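Side-chain contacts in proline dehydrogenase (Bradyrhizobium japonicum USDA 110, PDB 3HAZ), which probably oxidises L-proline to L-glutamate in two steps, combining an FAD-dependent proline dehydrogenase with an NAD-dependent 1-pyrroline-5-carboxylate dehydrogenase in one polypeptide: residues A[311-316]-A[325-330]; A[340-345]-A[381-386]. One frame throughout, in Å; residues are numbered along the deposited sequence.

Interaction 1. Residues A[311-316]-A[325-330]. With FAD (flavin-adenine dinucleotide), chain C.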
ATOM      1  N   LEU A 311     -53.516 -11.176 -13.267  1.00 22.12           N
ATOM      2  CA  LEU A 311     -52.323 -11.724 -12.640  1.00 23.23           C
ATOM      3  C   LEU A 311     -51.311 -10.617 -12.396  1.00 22.01           C
ATOM      4  O   LEU A 311     -51.388  -9.539 -13.001  1.00 18.79           O
ATOM      5  CB  LEU A 311     -51.686 -12.778 -13.537  1.00 18.09           C
ATOM      6  CG  LEU A 311     -50.733 -12.228 -14.607  1.00 22.99           C
ATOM      7  CD1 LEU A 311     -49.890 -13.352 -15.205  1.00 22.66           C
ATOM      8  CD2 LEU A 311     -51.496 -11.489 -15.697  1.00 27.87           C
ATOM      9  N   ALA A 312     -50.361 -10.898 -11.513  1.00 17.50           N
ATOM     10  CA  ALA A 312     -49.254  -9.982 -11.259  1.00 20.76           C
ATOM     11  C   ALA A 312     -48.065 -10.376 -12.131  1.00 21.39           C
ATOM     12  O   ALA A 312     -47.862 -11.561 -12.417  1.00 23.97           O
ATOM     13  CB  ALA A 312     -48.865 -10.007  -9.788  1.00 19.46           C
ATOM     14  N   ILE A 313     -47.297  -9.374 -12.552  1.00 18.12           N
ATOM     15  CA  ILE A 313     -46.074  -9.569 -13.319  1.00 18.51           C
ATOM     16  C   ILE A 313     -44.947  -8.773 -12.658  1.00 25.88           C
ATOM     17  O   ILE A 313     -45.094  -7.575 -12.393  1.00 20.52           O
ATOM     18  CB  ILE A 313     -46.240  -9.102 -14.774  1.00 18.06           C
ATOM     19  CG1 ILE A 313     -47.395  -9.852 -15.451  1.00 20.00           C
ATOM     20  CG2 ILE A 313     -44.948  -9.312 -15.560  1.00 16.31           C
ATOM     21  CD1 ILE A 313     -47.811  -9.240 -16.781  1.00 20.27           C
ATOM     22  N   GLN A 314     -43.831  -9.446 -12.389  1.00 23.32           N
ATOM     23  CA  GLN A 314     -42.717  -8.843 -11.661  1.00 20.69           C
ATOM     24  C   GLN A 314     -41.679  -8.231 -12.608  1.00 22.05           C
ATOM     25  O   GLN A 314     -40.982  -8.940 -13.339  1.00 20.17           O
ATOM     26  CB  GLN A 314     -42.042  -9.888 -10.772  1.00 15.43           C
ATOM     27  CG  GLN A 314     -42.961 -10.558  -9.751  1.00 11.75           C
ATOM     28  CD  GLN A 314     -42.610 -12.026  -9.542  1.00 20.57           C
ATOM     29  OE1 GLN A 314     -42.349 -12.750 -10.505  1.00 19.47           O
ATOM     30  NE2 GLN A 314     -42.602 -12.468  -8.287  1.00 12.36           N
ATOM     31  N   ALA A 315     -41.569  -6.910 -12.570  1.00 17.55           N
ATOM     32  CA  ALA A 315     -40.656  -6.195 -13.445  1.00 26.01           C
ATOM     33  C   ALA A 315     -39.188  -6.407 -13.079  1.00 22.01           C
ATOM     34  O   ALA A 315     -38.308  -6.097 -13.870  1.00 19.85           O
ATOM     35  CB  ALA A 315     -40.991  -4.703 -13.469  1.00 17.80           C
ATOM     36  N   TYR A 316     -38.911  -6.925 -11.884  1.00 19.47           N
ATOM     37  CA  TYR A 316     -37.513  -7.162 -11.533  1.00 21.89           C
ATOM     38  C   TYR A 316     -36.942  -8.370 -12.271  1.00 18.93           C
ATOM     39  O   TYR A 316     -35.745  -8.626 -12.222  1.00 25.80           O
ATOM     40  CB  TYR A 316     -37.273  -7.203 -10.011  1.00 22.03           C
ATOM     41  CG  TYR A 316     -37.706  -8.449  -9.246  1.00 15.52           C
ATOM     42  CD1 TYR A 316     -38.503  -9.435  -9.829  1.00  9.46           C
ATOM     43  CD2 TYR A 316     -37.341  -8.606  -7.909  1.00 16.41           C
ATOM     44  CE1 TYR A 316     -38.900 -10.566  -9.095  1.00 15.93           C
ATOM     45  CE2 TYR A 316     -37.732  -9.717  -7.170  1.00 18.10           C
ATOM     46  CZ  TYR A 316     -38.514 -10.695  -7.765  1.00 19.25           C
ATOM     47  OH  TYR A 316     -38.897 -11.794  -7.020  1.00 17.94           O
ATOM     48  N   ASP A 325     -46.194  -9.664 -23.216  1.00 23.54           N
ATOM     49  CA  ASP A 325     -46.560 -10.083 -24.570  1.00 28.30           C
ATOM     50  C   ASP A 325     -47.457 -11.316 -24.524  1.00 26.60           C
ATOM     51  O   ASP A 325     -48.446 -11.405 -25.248  1.00 28.15           O
ATOM     52  CB  ASP A 325     -45.319 -10.411 -25.402  1.00 32.33           C
ATOM     53  CG  ASP A 325     -44.474  -9.185 -25.721  1.00 41.52           C
ATOM     54  OD1 ASP A 325     -45.000  -8.053 -25.679  1.00 43.02           O
ATOM     55  OD2 ASP A 325     -43.279  -9.363 -26.034  1.00 39.14           O
ATOM     56  N   TYR A 326     -47.083 -12.270 -23.676  1.00 29.60           N
ATOM     57  CA  TYR A 326     -47.805 -13.531 -23.541  1.00 28.70           C
ATOM     58  C   TYR A 326     -49.211 -13.303 -22.995  1.00 30.32           C
ATOM     59  O   TYR A 326     -50.189 -13.877 -23.486  1.00 29.68           O
ATOM     60  CB  TYR A 326     -47.025 -14.490 -22.628  1.00 27.59           C
ATOM     61  CG  TYR A 326     -47.727 -15.802 -22.352  1.00 33.76           C
ATOM     62  CD1 TYR A 326     -47.592 -16.881 -23.219  1.00 30.54           C
ATOM     63  CD2 TYR A 326     -48.518 -15.964 -21.223  1.00 34.06           C
ATOM     64  CE1 TYR A 326     -48.228 -18.082 -22.969  1.00 30.34           C
ATOM     65  CE2 TYR A 326     -49.159 -17.157 -20.966  1.00 29.21           C
ATOM     66  CZ  TYR A 326     -49.014 -18.215 -21.844  1.00 32.27           C
ATOM     67  OH  TYR A 326     -49.655 -19.406 -21.588  1.00 27.12           O
ATOM     68  N   VAL A 327     -49.308 -12.458 -21.977  1.00 26.69           N
ATOM     69  CA  VAL A 327     -50.590 -12.159 -21.364  1.00 27.02           C
ATOM     70  C   VAL A 327     -51.516 -11.453 -22.352  1.00 27.44           C
ATOM     71  O   VAL A 327     -52.709 -11.759 -22.420  1.00 27.57           O
ATOM     72  CB  VAL A 327     -50.427 -11.318 -20.077  1.00 25.74           C
ATOM     73  CG1 VAL A 327     -51.789 -10.863 -19.563  1.00 22.34           C
ATOM     74  CG2 VAL A 327     -49.707 -12.131 -19.017  1.00 33.66           C
ATOM     75  N   ASP A 328     -50.966 -10.525 -23.130  1.00 29.48           N
ATOM     76  CA  ASP A 328     -51.767  -9.829 -24.136  1.00 33.97           C
ATOM     77  C   ASP A 328     -52.294 -10.791 -25.202  1.00 29.61           C
ATOM     78  O   ASP A 328     -53.461 -10.727 -25.580  1.00 30.78           O
ATOM     79  CB  ASP A 328     -50.973  -8.704 -24.803  1.00 40.05           C
ATOM     80  CG  ASP A 328     -51.846  -7.833 -25.696  1.00 45.99           C
ATOM     81  OD1 ASP A 328     -52.879  -7.329 -25.200  1.00 48.21           O
ATOM     82  OD2 ASP A 328     -51.506  -7.659 -26.886  1.00 35.51           O
ATOM     83  N   ALA A 329     -51.426 -11.672 -25.691  1.00 26.86           N
ATOM     84  CA  ALA A 329     -51.826 -12.656 -26.693  1.00 29.21           C
ATOM     85  C   ALA A 329     -52.909 -13.572 -26.139  1.00 33.36           C
ATOM     86  O   ALA A 329     -53.841 -13.960 -26.842  1.00 34.84           O
ATOM     87  CB  ALA A 329     -50.628 -13.465 -27.139  1.00 25.96           C
ATOM     88  N   LEU A 330     -52.769 -13.916 -24.865  1.00 36.85           N
ATOM     89  CA  LEU A 330     -53.747 -14.728 -24.164  1.00 37.58           C
ATOM     90  C   LEU A 330     -55.091 -14.002 -24.185  1.00 37.44           C
ATOM     91  O   LEU A 330     -56.132 -14.588 -24.493  1.00 31.35           O
ATOM     92  CB  LEU A 330     -53.279 -14.927 -22.722  1.00 39.06           C
ATOM     93  CG  LEU A 330     -53.476 -16.267 -22.022  1.00 39.82           C
ATOM     94  CD1 LEU A 330     -53.192 -17.425 -22.964  1.00 38.75           C
ATOM     95  CD2 LEU A 330     -52.570 -16.329 -20.799  1.00 29.68           C
TER
HETATM   96  PA  FAD C2001     -38.962   0.387  -4.166  1.00 18.91           P
HETATM   97  O1A FAD C2001     -38.153   0.813  -2.813  1.00 21.34           O
HETATM   98  O2A FAD C2001     -38.933   1.428  -5.192  1.00 25.24           O
HETATM   99  O5B FAD C2001     -38.274  -0.951  -4.782  1.00 22.31           O
HETATM  100  C5B FAD C2001     -38.086  -2.044  -3.929  1.00 24.04           C
HETATM  101  C4B FAD C2001     -37.713  -3.284  -4.751  1.00 20.13           C
HETATM  102  O4B FAD C2001     -36.748  -3.148  -5.930  1.00 18.48           O
HETATM  103  C3B FAD C2001     -37.801  -4.631  -4.359  1.00 19.76           C
HETATM  104  O3B FAD C2001     -38.972  -5.071  -3.692  1.00 17.71           O
HETATM  105  C2B FAD C2001     -37.231  -5.392  -5.530  1.00 19.79           C
HETATM  106  O2B FAD C2001     -38.155  -6.020  -6.399  1.00 18.92           O
HETATM  107  C1B FAD C2001     -36.275  -4.456  -6.178  1.00 19.68           C
HETATM  108  N9A FAD C2001     -34.887  -4.498  -5.755  1.00 23.84           N
HETATM  109  C8A FAD C2001     -34.354  -4.196  -4.506  1.00 22.43           C
HETATM  110  N7A FAD C2001     -32.994  -4.328  -4.592  1.00 17.56           N
HETATM  111  C5A FAD C2001     -32.685  -4.714  -5.917  1.00 18.78           C
HETATM  112  C6A FAD C2001     -31.384  -5.009  -6.611  1.00 19.68           C
HETATM  113  N6A FAD C2001     -30.120  -4.922  -5.888  1.00 21.45           N
HETATM  114  N1A FAD C2001     -31.370  -5.345  -7.882  1.00 22.84           N
HETATM  115  C2A FAD C2001     -32.574  -5.426  -8.609  1.00 18.24           C
HETATM  116  N3A FAD C2001     -33.825  -5.145  -7.942  1.00 24.31           N
HETATM  117  C4A FAD C2001     -33.836  -4.793  -6.616  1.00 20.28           C
HETATM  118  N1  FAD C2001     -44.329  -8.887  -5.618  1.00 17.50           N
HETATM  119  C2  FAD C2001     -44.259 -10.153  -6.147  1.00 14.53           C
HETATM  120  O2  FAD C2001     -43.029 -10.729  -6.374  1.00 20.11           O
HETATM  121  N3  FAD C2001     -45.467 -10.882  -6.415  1.00 23.87           N
HETATM  122  C4  FAD C2001     -46.684 -10.321  -6.149  1.00 19.21           C
HETATM  123  O4  FAD C2001     -47.862 -11.006  -6.473  1.00 21.37           O
HETATM  124  C4X FAD C2001     -46.760  -8.994  -5.600  1.00 17.76           C
HETATM  125  N5  FAD C2001     -48.084  -8.363  -5.312  1.00 17.46           N
HETATM  126  C5X FAD C2001     -48.138  -7.057  -4.765  1.00 22.61           C
HETATM  127  C6  FAD C2001     -49.441  -6.442  -4.475  1.00 20.96           C
HETATM  128  C7  FAD C2001     -49.492  -5.137  -3.934  1.00 21.13           C
HETATM  129  C7M FAD C2001     -50.845  -4.521  -3.617  1.00 18.23           C
HETATM  130  C8  FAD C2001     -48.242  -4.388  -3.667  1.00 25.68           C
HETATM  131  C8M FAD C2001     -48.266  -2.969  -3.074  1.00 22.32           C
HETATM  132  C9  FAD C2001     -46.998  -4.980  -3.946  1.00 21.59           C
HETATM  133  C9A FAD C2001     -46.935  -6.344  -4.501  1.00 22.86           C
HETATM  134  N10 FAD C2001     -45.642  -6.968  -4.793  1.00 20.92           N
HETATM  135  C10 FAD C2001     -45.597  -8.301  -5.350  1.00 17.95           C
HETATM  136  C1' FAD C2001     -44.354  -6.209  -4.704  1.00 19.82           C
HETATM  137  C2' FAD C2001     -43.593  -6.307  -3.357  1.00 19.73           C
HETATM  138  O2' FAD C2001     -44.456  -6.813  -2.344  1.00 17.38           O
HETATM  139  C3' FAD C2001     -43.006  -4.928  -3.012  1.00 20.59           C
HETATM  140  O3' FAD C2001     -44.028  -4.078  -2.503  1.00 21.57           O
HETATM  141  C4' FAD C2001     -42.327  -4.227  -4.243  1.00 25.15           C
HETATM  142  O4' FAD C2001     -41.461  -4.989  -5.010  1.00 20.49           O
HETATM  143  C5' FAD C2001     -41.707  -2.856  -3.861  1.00 22.17           C
HETATM  144  O5' FAD C2001     -41.592  -1.975  -4.967  1.00 29.89           O
HETATM  145  P   FAD C2001     -41.703  -0.348  -4.667  1.00 19.02           P
HETATM  146  O1P FAD C2001     -41.676   0.486  -6.111  1.00 29.81           O
HETATM  147  O2P FAD C2001     -42.917  -0.071  -3.890  1.00 17.83           O
HETATM  148  O3P FAD C2001     -40.466   0.025  -3.668  1.00 26.15           O
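Val327 of helix 320-333 turns both methyls to Leu311 and one of them, CG2, also to Ile313; the two partners leave strand 309-314 on the same side. Valine and strand side chains overlap flank to flank, running antiparallel, with the methyls side by side. Val327 CG2 carries most of the contact, reaching Leu311 CD2 at 3.8 Å. The same CG2 lies 4.1 Å from Ile313 CD1, while Val327 CG1 meets Leu311 CD2. Leu311 has CG lodged between its backbone N and carbonyl carbon (chi1 85°), a conformation that sends both terminal methyls alongside the valine. Leu311 also packs on Leu291 and Ile294 of helix 287-298.

The alternate residues of the strand serve the flavin. Ala312 CB lies 3.6 Å from FAD O4, and Gln314, bent at chi2 (144°), delivers NE2 to FAD O2 at 2.6 Å in a nearly straight bond (173° at the hydrogen). The same NE2 also donates to Glu282 O, and OE1 accepts from Gln317 NE2, so three partners fix the rotation of the amide. A leucine in its place would probably leave flavin O2 and Glu282 O without this shared donor and Gln317 without its acceptor. Past the strand end, Tyr316 CD2 comes within 3.1 Å of the ribose hydroxyl O2B of FAD, with the ring tilted obliquely to that oxygen.

The chemistry is thus split by strand alternation: a purely apolar seam holds strand to helix, whereas the N-H donated to flavin O2 would be expected to help stabilise negative charge on the N1-C2-O2 side of the reduced ring.

Interaction 2. Residues A[340-345]-A[381-386]. With FAD (flavin-adenine dinucleotide), chain C.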
ATOM      1  N   VAL A 340     -54.264  -6.348 -14.981  1.00 24.53           N
ATOM      2  CA  VAL A 340     -52.905  -6.849 -14.850  1.00 17.97           C
ATOM      3  C   VAL A 340     -52.092  -5.987 -13.895  1.00 18.64           C
ATOM      4  O   VAL A 340     -51.905  -4.796 -14.128  1.00 27.09           O
ATOM      5  CB  VAL A 340     -52.214  -6.877 -16.216  1.00 23.57           C
ATOM      6  CG1 VAL A 340     -50.803  -7.416 -16.084  1.00 24.11           C
ATOM      7  CG2 VAL A 340     -53.037  -7.706 -17.193  1.00 15.84           C
ATOM      8  N   ARG A 341     -51.620  -6.598 -12.815  1.00 21.27           N
ATOM      9  CA  ARG A 341     -50.846  -5.889 -11.807  1.00 19.97           C
ATOM     10  C   ARG A 341     -49.356  -5.929 -12.099  1.00 25.60           C
ATOM     11  O   ARG A 341     -48.766  -7.003 -12.223  1.00 26.50           O
ATOM     12  CB  ARG A 341     -51.089  -6.482 -10.417  1.00 12.91           C
ATOM     13  CG  ARG A 341     -50.349  -5.722  -9.322  1.00 19.41           C
ATOM     14  CD  ARG A 341     -50.192  -6.563  -8.068  1.00 14.80           C
ATOM     15  NE  ARG A 341     -51.478  -6.910  -7.482  1.00 16.75           N
ATOM     16  CZ  ARG A 341     -51.719  -8.066  -6.879  1.00 19.56           C
ATOM     17  NH1 ARG A 341     -50.761  -8.982  -6.793  1.00 19.29           N
ATOM     18  NH2 ARG A 341     -52.913  -8.307  -6.374  1.00 20.29           N
ATOM     19  N   LEU A 342     -48.749  -4.753 -12.203  1.00 21.75           N
ATOM     20  CA  LEU A 342     -47.306  -4.664 -12.377  1.00 18.76           C
ATOM     21  C   LEU A 342     -46.657  -4.336 -11.039  1.00 20.29           C
ATOM     22  O   LEU A 342     -47.016  -3.355 -10.388  1.00 21.65           O
ATOM     23  CB  LEU A 342     -46.943  -3.600 -13.412  1.00 14.47           C
ATOM     24  CG  LEU A 342     -45.473  -3.551 -13.822  1.00 17.32           C
ATOM     25  CD1 LEU A 342     -45.094  -4.803 -14.635  1.00 15.23           C
ATOM     26  CD2 LEU A 342     -45.175  -2.269 -14.603  1.00 18.30           C
ATOM     27  N   VAL A 343     -45.708  -5.171 -10.630  1.00 17.06           N
ATOM     28  CA  VAL A 343     -44.982  -4.970  -9.387  1.00 18.48           C
ATOM     29  C   VAL A 343     -43.501  -5.075  -9.711  1.00 20.01           C
ATOM     30  O   VAL A 343     -43.122  -5.540 -10.789  1.00 17.43           O
ATOM     31  CB  VAL A 343     -45.298  -6.077  -8.362  1.00 18.22           C
ATOM     32  CG1 VAL A 343     -46.809  -6.232  -8.166  1.00 15.26           C
ATOM     33  CG2 VAL A 343     -44.670  -7.401  -8.814  1.00 14.04           C
ATOM     34  N   LYS A 344     -42.656  -4.663  -8.779  1.00 11.94           N
ATOM     35  CA  LYS A 344     -41.232  -4.885  -8.954  1.00 15.91           C
ATOM     36  C   LYS A 344     -40.883  -6.335  -8.603  1.00 19.98           C
ATOM     37  O   LYS A 344     -40.476  -7.099  -9.482  1.00 24.15           O
ATOM     38  CB  LYS A 344     -40.424  -3.839  -8.183  1.00 16.95           C
ATOM     39  CG  LYS A 344     -40.577  -2.453  -8.827  1.00 19.24           C
ATOM     40  CD  LYS A 344     -39.965  -1.303  -8.026  1.00 13.52           C
ATOM     41  CE  LYS A 344     -40.351   0.029  -8.682  1.00 17.40           C
ATOM     42  NZ  LYS A 344     -39.800   1.216  -7.979  1.00 20.30           N
ATOM     43  N   GLY A 345     -41.095  -6.739  -7.353  1.00 13.93           N
ATOM     44  CA  GLY A 345     -40.878  -8.135  -6.993  1.00 17.53           C
ATOM     45  C   GLY A 345     -40.484  -8.366  -5.546  1.00 19.68           C
ATOM     46  O   GLY A 345     -39.648  -7.649  -5.002  1.00 20.91           O
ATOM     47  N   SER A 381     -45.017   1.504 -19.464  1.00 24.41           N
ATOM     48  CA  SER A 381     -45.281   2.124 -20.754  1.00 25.84           C
ATOM     49  C   SER A 381     -45.939   1.106 -21.682  1.00 29.44           C
ATOM     50  O   SER A 381     -46.917   1.403 -22.366  1.00 26.89           O
ATOM     51  CB  SER A 381     -43.973   2.633 -21.360  1.00 32.87           C
ATOM     52  OG  SER A 381     -44.183   3.189 -22.643  1.00 49.23           O
ATOM     53  N   LYS A 382     -45.393  -0.103 -21.688  1.00 33.03           N
ATOM     54  CA  LYS A 382     -45.916  -1.193 -22.497  1.00 31.77           C
ATOM     55  C   LYS A 382     -47.374  -1.486 -22.146  1.00 30.06           C
ATOM     56  O   LYS A 382     -48.225  -1.583 -23.028  1.00 25.23           O
ATOM     57  CB  LYS A 382     -45.064  -2.436 -22.261  1.00 35.23           C
ATOM     58  CG  LYS A 382     -45.120  -3.498 -23.338  1.00 35.60           C
ATOM     59  CD  LYS A 382     -44.032  -4.536 -23.064  1.00 32.22           C
ATOM     60  CE  LYS A 382     -44.218  -5.784 -23.906  1.00 32.92           C
ATOM     61  NZ  LYS A 382     -44.043  -5.500 -25.352  1.00 36.02           N
ATOM     62  N   LEU A 383     -47.662  -1.626 -20.856  1.00 24.45           N
ATOM     63  CA  LEU A 383     -49.017  -1.947 -20.423  1.00 28.01           C
ATOM     64  C   LEU A 383     -50.013  -0.837 -20.756  1.00 30.13           C
ATOM     65  O   LEU A 383     -51.148  -1.111 -21.139  1.00 30.76           O
ATOM     66  CB  LEU A 383     -49.052  -2.265 -18.928  1.00 18.76           C
ATOM     67  CG  LEU A 383     -48.546  -3.656 -18.546  1.00 28.28           C
ATOM     68  CD1 LEU A 383     -48.234  -3.715 -17.051  1.00 27.40           C
ATOM     69  CD2 LEU A 383     -49.564  -4.731 -18.945  1.00 19.22           C
ATOM     70  N   LEU A 384     -49.589   0.414 -20.608  1.00 29.59           N
ATOM     71  CA  LEU A 384     -50.479   1.538 -20.874  1.00 31.82           C
ATOM     72  C   LEU A 384     -50.954   1.525 -22.325  1.00 32.00           C
ATOM     73  O   LEU A 384     -52.093   1.887 -22.617  1.00 29.46           O
ATOM     74  CB  LEU A 384     -49.799   2.866 -20.544  1.00 24.28           C
ATOM     75  CG  LEU A 384     -49.653   3.173 -19.053  1.00 25.39           C
ATOM     76  CD1 LEU A 384     -48.720   4.351 -18.827  1.00 24.44           C
ATOM     77  CD2 LEU A 384     -51.017   3.422 -18.398  1.00 17.94           C
ATOM     78  N   ALA A 385     -50.078   1.100 -23.228  1.00 26.99           N
ATOM     79  CA  ALA A 385     -50.404   1.075 -24.651  1.00 27.47           C
ATOM     80  C   ALA A 385     -51.270  -0.134 -25.008  1.00 31.15           C
ATOM     81  O   ALA A 385     -51.712  -0.265 -26.147  1.00 32.95           O
ATOM     82  CB  ALA A 385     -49.129   1.092 -25.492  1.00 30.56           C
ATOM     83  N   LEU A 386     -51.508  -1.006 -24.029  1.00 24.31           N
ATOM     84  CA  LEU A 386     -52.356  -2.182 -24.227  1.00 29.07           C
ATOM     85  C   LEU A 386     -53.795  -1.944 -23.742  1.00 30.37           C
ATOM     86  O   LEU A 386     -54.658  -2.816 -23.870  1.00 27.63           O
ATOM     87  CB  LEU A 386     -51.739  -3.424 -23.559  1.00 26.43           C
ATOM     88  CG  LEU A 386     -50.414  -3.924 -24.160  1.00 26.09           C
ATOM     89  CD1 LEU A 386     -49.843  -5.112 -23.380  1.00 24.37           C
ATOM     90  CD2 LEU A 386     -50.580  -4.276 -25.634  1.00 28.31           C
TER
HETATM   91  PA  FAD C2001     -38.962   0.387  -4.166  1.00 18.91           P
HETATM   92  O1A FAD C2001     -38.153   0.813  -2.813  1.00 21.34           O
HETATM   93  O2A FAD C2001     -38.933   1.428  -5.192  1.00 25.24           O
HETATM   94  O5B FAD C2001     -38.274  -0.951  -4.782  1.00 22.31           O
HETATM   95  C5B FAD C2001     -38.086  -2.044  -3.929  1.00 24.04           C
HETATM   96  C4B FAD C2001     -37.713  -3.284  -4.751  1.00 20.13           C
HETATM   97  O4B FAD C2001     -36.748  -3.148  -5.930  1.00 18.48           O
HETATM   98  C3B FAD C2001     -37.801  -4.631  -4.359  1.00 19.76           C
HETATM   99  O3B FAD C2001     -38.972  -5.071  -3.692  1.00 17.71           O
HETATM  100  C2B FAD C2001     -37.231  -5.392  -5.530  1.00 19.79           C
HETATM  101  O2B FAD C2001     -38.155  -6.020  -6.399  1.00 18.92           O
HETATM  102  C1B FAD C2001     -36.275  -4.456  -6.178  1.00 19.68           C
HETATM  103  N9A FAD C2001     -34.887  -4.498  -5.755  1.00 23.84           N
HETATM  104  C8A FAD C2001     -34.354  -4.196  -4.506  1.00 22.43           C
HETATM  105  N7A FAD C2001     -32.994  -4.328  -4.592  1.00 17.56           N
HETATM  106  C5A FAD C2001     -32.685  -4.714  -5.917  1.00 18.78           C
HETATM  107  C6A FAD C2001     -31.384  -5.009  -6.611  1.00 19.68           C
HETATM  108  N6A FAD C2001     -30.120  -4.922  -5.888  1.00 21.45           N
HETATM  109  N1A FAD C2001     -31.370  -5.345  -7.882  1.00 22.84           N
HETATM  110  C2A FAD C2001     -32.574  -5.426  -8.609  1.00 18.24           C
HETATM  111  N3A FAD C2001     -33.825  -5.145  -7.942  1.00 24.31           N
HETATM  112  C4A FAD C2001     -33.836  -4.793  -6.616  1.00 20.28           C
HETATM  113  N1  FAD C2001     -44.329  -8.887  -5.618  1.00 17.50           N
HETATM  114  C2  FAD C2001     -44.259 -10.153  -6.147  1.00 14.53           C
HETATM  115  O2  FAD C2001     -43.029 -10.729  -6.374  1.00 20.11           O
HETATM  116  N3  FAD C2001     -45.467 -10.882  -6.415  1.00 23.87           N
HETATM  117  C4  FAD C2001     -46.684 -10.321  -6.149  1.00 19.21           C
HETATM  118  O4  FAD C2001     -47.862 -11.006  -6.473  1.00 21.37           O
HETATM  119  C4X FAD C2001     -46.760  -8.994  -5.600  1.00 17.76           C
HETATM  120  N5  FAD C2001     -48.084  -8.363  -5.312  1.00 17.46           N
HETATM  121  C5X FAD C2001     -48.138  -7.057  -4.765  1.00 22.61           C
HETATM  122  C6  FAD C2001     -49.441  -6.442  -4.475  1.00 20.96           C
HETATM  123  C7  FAD C2001     -49.492  -5.137  -3.934  1.00 21.13           C
HETATM  124  C7M FAD C2001     -50.845  -4.521  -3.617  1.00 18.23           C
HETATM  125  C8  FAD C2001     -48.242  -4.388  -3.667  1.00 25.68           C
HETATM  126  C8M FAD C2001     -48.266  -2.969  -3.074  1.00 22.32           C
HETATM  127  C9  FAD C2001     -46.998  -4.980  -3.946  1.00 21.59           C
HETATM  128  C9A FAD C2001     -46.935  -6.344  -4.501  1.00 22.86           C
HETATM  129  N10 FAD C2001     -45.642  -6.968  -4.793  1.00 20.92           N
HETATM  130  C10 FAD C2001     -45.597  -8.301  -5.350  1.00 17.95           C
HETATM  131  C1' FAD C2001     -44.354  -6.209  -4.704  1.00 19.82           C
HETATM  132  C2' FAD C2001     -43.593  -6.307  -3.357  1.00 19.73           C
HETATM  133  O2' FAD C2001     -44.456  -6.813  -2.344  1.00 17.38           O
HETATM  134  C3' FAD C2001     -43.006  -4.928  -3.012  1.00 20.59           C
HETATM  135  O3' FAD C2001     -44.028  -4.078  -2.503  1.00 21.57           O
HETATM  136  C4' FAD C2001     -42.327  -4.227  -4.243  1.00 25.15           C
HETATM  137  O4' FAD C2001     -41.461  -4.989  -5.010  1.00 20.49           O
HETATM  138  C5' FAD C2001     -41.707  -2.856  -3.861  1.00 22.17           C
HETATM  139  O5' FAD C2001     -41.592  -1.975  -4.967  1.00 29.89           O
HETATM  140  P   FAD C2001     -41.703  -0.348  -4.667  1.00 19.02           P
HETATM  141  O1P FAD C2001     -41.676   0.486  -6.111  1.00 29.81           O
HETATM  142  O2P FAD C2001     -42.917  -0.071  -3.890  1.00 17.83           O
HETATM  143  O3P FAD C2001     -40.466   0.025  -3.668  1.00 26.15           O
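Leu383, on helix 369-384, straddles Val340 and Leu342 of strand 338-343, one methyl to each. Its CD1 sits 3.9 Å from Leu342 CB, and its CD2 4.1 Å from Val340 CG1; both pairs meet at a slant. With Leu383 CG beside the backbone N and turned from the carbonyl carbon (chi1 -77°), the fork opens onto the strand. All three residues are buried, and Ile390 of the next strand adds to the packing on Val340 and Leu383. The side of residues 381-386 turned from the strand is looser: Ser381 and Lys382 are partly exposed and Ala385 is exposed, while Lys382 NZ turns to a salt bridge with Asp325.

On the far side of the strand the packing is tight again, against FAD. The Arg341 guanidinium lays one face over flavin C6, which lies 3.4 Å above its plane and toward its rim, with O4 at its edge in plane; NH1 comes to 3.1 Å from N5. Asp280, Ser237, Gln418 and Tyr443 hold its nitrogens. Val343 rests CG2 on the ring at N1 (3.5 Å). The extended Lys344 chain takes NZ to the pyrophosphate, bonding O2A at 2.9 Å and O1P weakly. Gly345 N binds ribityl O4' (2.9 Å) and its carbonyl accepts from O2B (2.6 Å); at this residue's backbone angles a side chain would jam against Lys344 O.

A helix packed outside a parallel strand, with the ligand site at the strands' C-terminal ends, is characteristic of a TIM-type beta/alpha barrel; here inward-pointing Arg341 and Val343 also meet the FAD.

Interactions 1 and 2 lie in series along the chain, with centres 8 Å apart, within the proline dehydrogenase region. Strand 309-314, helix 320-333 and strand 338-343 form a beta-alpha-beta unit, and, after helix 348-357, helix 369-384 leads on to strand 390-395, so each contact seats an outer helix on one of two neighbouring parallel strands. Two polar links join them: Ala315 N lies 2.7 Å from Val343 O, a probable hydrogen bond, and Asp325 OD1 forms a 2.7 Å salt bridge with Lys382 NZ between the helices. Both strands reach the same FAD, so adjacent barrel units together shape its pocket, with Tyr316 packing on Gly345 near the adenosine ribose.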